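Local coordinates for erythrocyte membrane protein 1 (PDB 2XU0), which probably binds host cell surface receptors as a malaria adhesin, this chain being its N-terminal segment and first Duffy-binding-like domain, which takes part in rosetting, at residues A[187-192]-A[293-298]; A[278-281]-A[287-290]. The protein carries 10 engineered substitutions. One frame throughout, in Å; residues are numbered along the deposited sequence.

Overall arrangement
Both contacts belong to the Duffy-binding domain and lie on the same side of the chain's centre, their own centres about 11 Å apart. Along the chain, helix 186-204 comes first with residues 187-192, then the hairpin of contact 2, strands 279-281 and 287-289, and shortly after it the loop 293-298. Contact 1 thus closes, by a disulfide, a span of 105 residues between its cysteines, and the hairpin falls within it. The two touch directly: SG of Cys-189 packs 3.8 Å from N of Tyr-278. While contact 1 ties the hairpin's outgoing chain to helix 186-204, contact 2 lies against helix 22-39 of the N-terminal segment, so the pair connects that segment with the disulfide-linked helical body.

Contact 1: A[187-192]-A[293-298]; sequences GICTSL and GKCGHN
Cys-189, on helix 186-204, is covalently joined to Cys-295 in the loop before helix 311-338. The bond from CA to CB of Cys-189 is directed at the loop, and this CB lies 3.1 Å from SG and 3.7 Å from CB of Cys-295. One atom further out, SG of Cys-189 bonds to SG of Cys-295 at 2.0 Å, with a torsion of -78° about the sulfur-sulfur bond. Each sulfur stands anti to its carbonyl carbon (chi1 -60° at Cys-189, -48° at Cys-295), which slants each CB-SG bond toward the other cysteine; their CA atoms are 5.4 Å apart. A turn further along the helix, CD1 of Leu-192 rests 4.0 Å from SG of Cys-295, adding an apolar contact to the buried sulfur. The loop makes a short left-handed turn, Lys-294, Cys-295 and Gly-296 all at positive phi: N of Gly-296 bonds to O of Gly-293 and N of His-297 to O of Lys-294. Trp-265 NE1 holds its backbone at Cys-295 O, and the Lys-294 ammonium bonds to the carbonyls of Cys-270 and Ala-272 and to Asn-74 OD1. The arrangement is a buried helix-to-loop disulfide, one of the cross-links that brace the cysteine-rich, mainly helical Duffy-binding-like fold.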
loop_
_atom_site.group_PDB
_atom_site.type_symbol
_atom_site.label_atom_id
_atom_site.label_comp_id
_atom_site.label_asym_id
_atom_site.label_seq_id
_atom_site.Cartn_x
_atom_site.Cartn_y
_atom_site.Cartn_z
ATOM N N GLY A 187 12.040 3.284 -2.656
ATOM C CA GLY A 187 10.735 3.547 -2.048
ATOM C C GLY A 187 9.680 3.961 -3.055
ATOM O O GLY A 187 8.526 3.583 -2.912
ATOM N N ILE A 188 10.079 4.725 -4.090
ATOM C CA ILE A 188 9.204 5.200 -5.169
ATOM C C ILE A 188 8.786 4.019 -6.042
ATOM O O ILE A 188 7.617 3.916 -6.407
ATOM C CB ILE A 188 9.913 6.316 -6.007
ATOM C CG1 ILE A 188 10.196 7.572 -5.149
ATOM C CG2 ILE A 188 9.126 6.635 -7.289
ATOM C CD1 ILE A 188 10.753 8.873 -5.955
ATOM N N CYS A 189 9.762 3.141 -6.405
ATOM C CA CYS A 189 9.513 1.933 -7.190
ATOM C C CYS A 189 8.473 1.029 -6.456
ATOM O O CYS A 189 7.576 0.502 -7.098
ATOM C CB CYS A 189 10.830 1.196 -7.464
ATOM S SG CYS A 189 12.045 2.192 -8.381
ATOM N N THR A 190 8.576 0.908 -5.122
ATOM C CA THR A 190 7.617 0.137 -4.273
ATOM C C THR A 190 6.201 0.758 -4.397
ATOM O O THR A 190 5.238 0.025 -4.619
ATOM C CB THR A 190 8.108 0.089 -2.795
ATOM O OG1 THR A 190 9.299 -0.701 -2.757
ATOM C CG2 THR A 190 7.087 -0.541 -1.839
ATOM N N SER A 191 6.083 2.117 -4.289
ATOM C CA SER A 191 4.767 2.763 -4.394
ATOM C C SER A 191 4.181 2.599 -5.771
ATOM O O SER A 191 2.977 2.360 -5.889
ATOM C CB SER A 191 4.821 4.227 -3.968
ATOM O OG SER A 191 5.141 4.279 -2.590
ATOM N N LEU A 192 5.041 2.662 -6.825
ATOM C CA LEU A 192 4.629 2.404 -8.196
ATOM C C LEU A 192 4.152 0.965 -8.342
ATOM O O LEU A 192 3.176 0.724 -9.048
ATOM C CB LEU A 192 5.789 2.653 -9.184
ATOM C CG LEU A 192 6.187 4.130 -9.456
ATOM C CD1 LEU A 192 7.334 4.190 -10.481
ATOM C CD2 LEU A 192 5.016 4.925 -9.963
ATOM N N GLY A 293 17.805 1.435 -13.813
ATOM C CA GLY A 293 17.121 2.583 -13.237
ATOM C C GLY A 293 15.704 2.768 -13.734
ATOM O O GLY A 293 15.160 1.927 -14.466
ATOM N N LYS A 294 15.078 3.878 -13.312
ATOM C CA LYS A 294 13.681 4.154 -13.682
ATOM C C LYS A 294 12.738 2.957 -13.304
ATOM O O LYS A 294 11.769 2.667 -14.022
ATOM C CB LYS A 294 13.583 4.522 -15.184
ATOM C CG LYS A 294 14.383 5.772 -15.603
ATOM C CD LYS A 294 14.070 6.163 -17.049
ATOM C CE LYS A 294 12.655 6.650 -17.305
ATOM N NZ LYS A 294 12.285 7.774 -16.411
ATOM N N CYS A 295 13.087 2.225 -12.220
ATOM C CA CYS A 295 12.329 1.070 -11.702
ATOM C C CYS A 295 12.151 -0.047 -12.739
ATOM O O CYS A 295 11.122 -0.735 -12.716
ATOM C CB CYS A 295 10.979 1.505 -11.123
ATOM S SG CYS A 295 11.051 2.911 -9.994
ATOM N N GLY A 296 13.138 -0.218 -13.636
ATOM C CA GLY A 296 13.075 -1.231 -14.682
ATOM C C GLY A 296 12.322 -0.836 -15.932
ATOM O O GLY A 296 11.979 -1.700 -16.746
ATOM N N HIS A 297 12.091 0.474 -16.116
ATOM C CA HIS A 297 11.406 1.060 -17.277
ATOM C C HIS A 297 11.969 0.550 -18.606
ATOM O O HIS A 297 11.213 0.337 -19.566
ATOM C CB HIS A 297 11.519 2.608 -17.222
ATOM C CG HIS A 297 10.949 3.328 -18.411
ATOM N ND1 HIS A 297 9.589 3.405 -18.625
ATOM C CD2 HIS A 297 11.590 3.936 -19.441
ATOM C CE1 HIS A 297 9.441 4.071 -19.766
ATOM N NE2 HIS A 297 10.621 4.416 -20.285
ATOM N N ASN A 298 13.285 0.365 -18.677
ATOM C CA ASN A 298 13.922 -0.028 -19.950
ATOM C C ASN A 298 14.210 -1.511 -20.088
ATOM O O ASN A 298 14.839 -1.882 -21.069
ATOM C CB ASN A 298 15.250 0.769 -20.136
ATOM C CG ASN A 298 15.158 2.268 -19.954
ATOM O OD1 ASN A 298 15.650 2.831 -18.962
ATOM N ND2 ASN A 298 14.545 2.944 -20.915
#

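Contact 2: A[278-281]-A[287-290]; sequences YFRK and LHFS
Phe-279 to Lys-281 pair with Leu-287 to Phe-289 as a short antiparallel beta hairpin. Backbone bonds set the register: N of Arg-280 gives to O of His-288 at 3.0 Å and N of His-288 to O of Arg-280 at 2.7 Å. Beyond the strands, N of Ser-290 bonds to O of Tyr-278. Apolar contacts occupy the face of Phe-279, Lys-281, Leu-287 and Phe-289. There CD1 of Phe-279 lies 3.9 Å from CB of Phe-289, and CD1 of Leu-287 meets the edge of the Phe-279 ring and lies 4.1 Å from CG of Lys-281, whose NZ reaches the carbonyls of Leu-15 and Glu-17. On the other face the guanidinium of Arg-280 lies 10° from parallel with the His-288 imidazole, with His-288 CD2 over the guanidinium face 3.5 Å from NH2. With chi3 bent to -71°, the arginine turns at CD and runs on beside its own strand, alongside that ring. Asn-28 OD1, on helix 22-39 of the N-terminal segment, holds its NH2. One side-chain bond closes the open end of the hairpin: OG of Ser-290, also bonded to Asp-277 OD1, accepts N-H of Tyr-278 at 3.0 Å, bent to 144° at the hydrogen.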
loop_
_atom_site.group_PDB
_atom_site.type_symbol
_atom_site.label_atom_id
_atom_site.label_comp_id
_atom_site.label_asym_id
_atom_site.label_seq_id
_atom_site.Cartn_x
_atom_site.Cartn_y
_atom_site.Cartn_z
ATOM N N TYR A 278 13.731 -1.261 -8.375
ATOM C CA TYR A 278 12.913 -2.099 -7.490
ATOM C C TYR A 278 13.787 -3.194 -6.889
ATOM O O TYR A 278 14.514 -3.877 -7.617
ATOM C CB TYR A 278 11.739 -2.728 -8.259
ATOM C CG TYR A 278 10.709 -3.375 -7.350
ATOM C CD1 TYR A 278 9.890 -2.601 -6.534
ATOM C CD2 TYR A 278 10.549 -4.755 -7.315
ATOM C CE1 TYR A 278 8.960 -3.186 -5.681
ATOM C CE2 TYR A 278 9.576 -5.350 -6.506
ATOM C CZ TYR A 278 8.783 -4.555 -5.691
ATOM O OH TYR A 278 7.884 -5.095 -4.806
ATOM N N PHE A 279 13.710 -3.369 -5.576
ATOM C CA PHE A 279 14.488 -4.410 -4.924
ATOM C C PHE A 279 13.572 -5.335 -4.160
ATOM O O PHE A 279 12.660 -4.874 -3.464
ATOM C CB PHE A 279 15.515 -3.814 -3.934
ATOM C CG PHE A 279 16.587 -2.921 -4.509
ATOM C CD1 PHE A 279 17.888 -3.382 -4.663
ATOM C CD2 PHE A 279 16.312 -1.594 -4.832
ATOM C CE1 PHE A 279 18.895 -2.531 -5.133
ATOM C CE2 PHE A 279 17.317 -0.751 -5.323
ATOM C CZ PHE A 279 18.601 -1.229 -5.476
ATOM N N ARG A 280 13.856 -6.635 -4.227
ATOM C CA ARG A 280 13.133 -7.667 -3.477
ATOM C C ARG A 280 14.066 -8.828 -3.195
ATOM O O ARG A 280 15.071 -8.980 -3.899
ATOM C CB ARG A 280 11.831 -8.119 -4.182
ATOM C CG ARG A 280 11.980 -8.455 -5.661
ATOM C CD ARG A 280 10.850 -9.324 -6.158
ATOM N NE ARG A 280 10.978 -10.659 -5.591
ATOM C CZ ARG A 280 11.560 -11.681 -6.202
ATOM N NH1 ARG A 280 12.003 -11.555 -7.448
ATOM N NH2 ARG A 280 11.671 -12.846 -5.589
ATOM N N LYS A 281 13.786 -9.599 -2.133
ATOM C CA LYS A 281 14.615 -10.732 -1.731
ATOM C C LYS A 281 13.879 -12.031 -1.842
ATOM O O LYS A 281 12.672 -12.074 -1.629
ATOM C CB LYS A 281 15.133 -10.582 -0.290
ATOM C CG LYS A 281 16.085 -9.411 -0.131
ATOM C CD LYS A 281 16.630 -9.326 1.258
ATOM C CE LYS A 281 17.460 -8.072 1.400
ATOM N NZ LYS A 281 17.901 -7.888 2.802
ATOM N N LEU A 287 19.260 -11.354 -3.391
ATOM C CA LEU A 287 18.780 -10.032 -3.819
ATOM C C LEU A 287 18.385 -10.023 -5.299
ATOM O O LEU A 287 19.183 -10.437 -6.146
ATOM C CB LEU A 287 19.871 -8.995 -3.534
ATOM C CG LEU A 287 19.516 -7.508 -3.601
ATOM C CD1 LEU A 287 18.479 -7.093 -2.477
ATOM C CD2 LEU A 287 20.778 -6.682 -3.438
ATOM N N HIS A 288 17.138 -9.580 -5.599
ATOM C CA HIS A 288 16.592 -9.422 -6.956
ATOM C C HIS A 288 16.323 -7.923 -7.176
ATOM O O HIS A 288 15.950 -7.207 -6.235
ATOM C CB HIS A 288 15.363 -10.278 -7.177
ATOM C CG HIS A 288 15.604 -11.734 -6.886
ATOM N ND1 HIS A 288 16.335 -12.537 -7.751
ATOM C CD2 HIS A 288 15.178 -12.493 -5.845
ATOM C CE1 HIS A 288 16.328 -13.746 -7.213
ATOM N NE2 HIS A 288 15.648 -13.770 -6.065
ATOM N N PHE A 289 16.656 -7.419 -8.363
ATOM C CA PHE A 289 16.602 -5.975 -8.598
ATOM C C PHE A 289 16.510 -5.634 -10.049
ATOM O O PHE A 289 17.030 -6.374 -10.867
ATOM C CB PHE A 289 17.894 -5.302 -8.042
ATOM C CG PHE A 289 19.180 -6.027 -8.422
ATOM C CD1 PHE A 289 19.954 -5.594 -9.497
ATOM C CD2 PHE A 289 19.607 -7.147 -7.704
ATOM C CE1 PHE A 289 21.136 -6.258 -9.841
ATOM C CE2 PHE A 289 20.768 -7.834 -8.071
ATOM C CZ PHE A 289 21.526 -7.385 -9.133
ATOM N N SER A 290 15.939 -4.448 -10.364
ATOM C CA SER A 290 15.961 -3.911 -11.725
ATOM C C SER A 290 17.390 -3.352 -11.881
ATOM O O SER A 290 18.006 -3.015 -10.869
ATOM C CB SER A 290 14.898 -2.830 -11.917
ATOM O OG SER A 290 15.082 -1.771 -11.001
#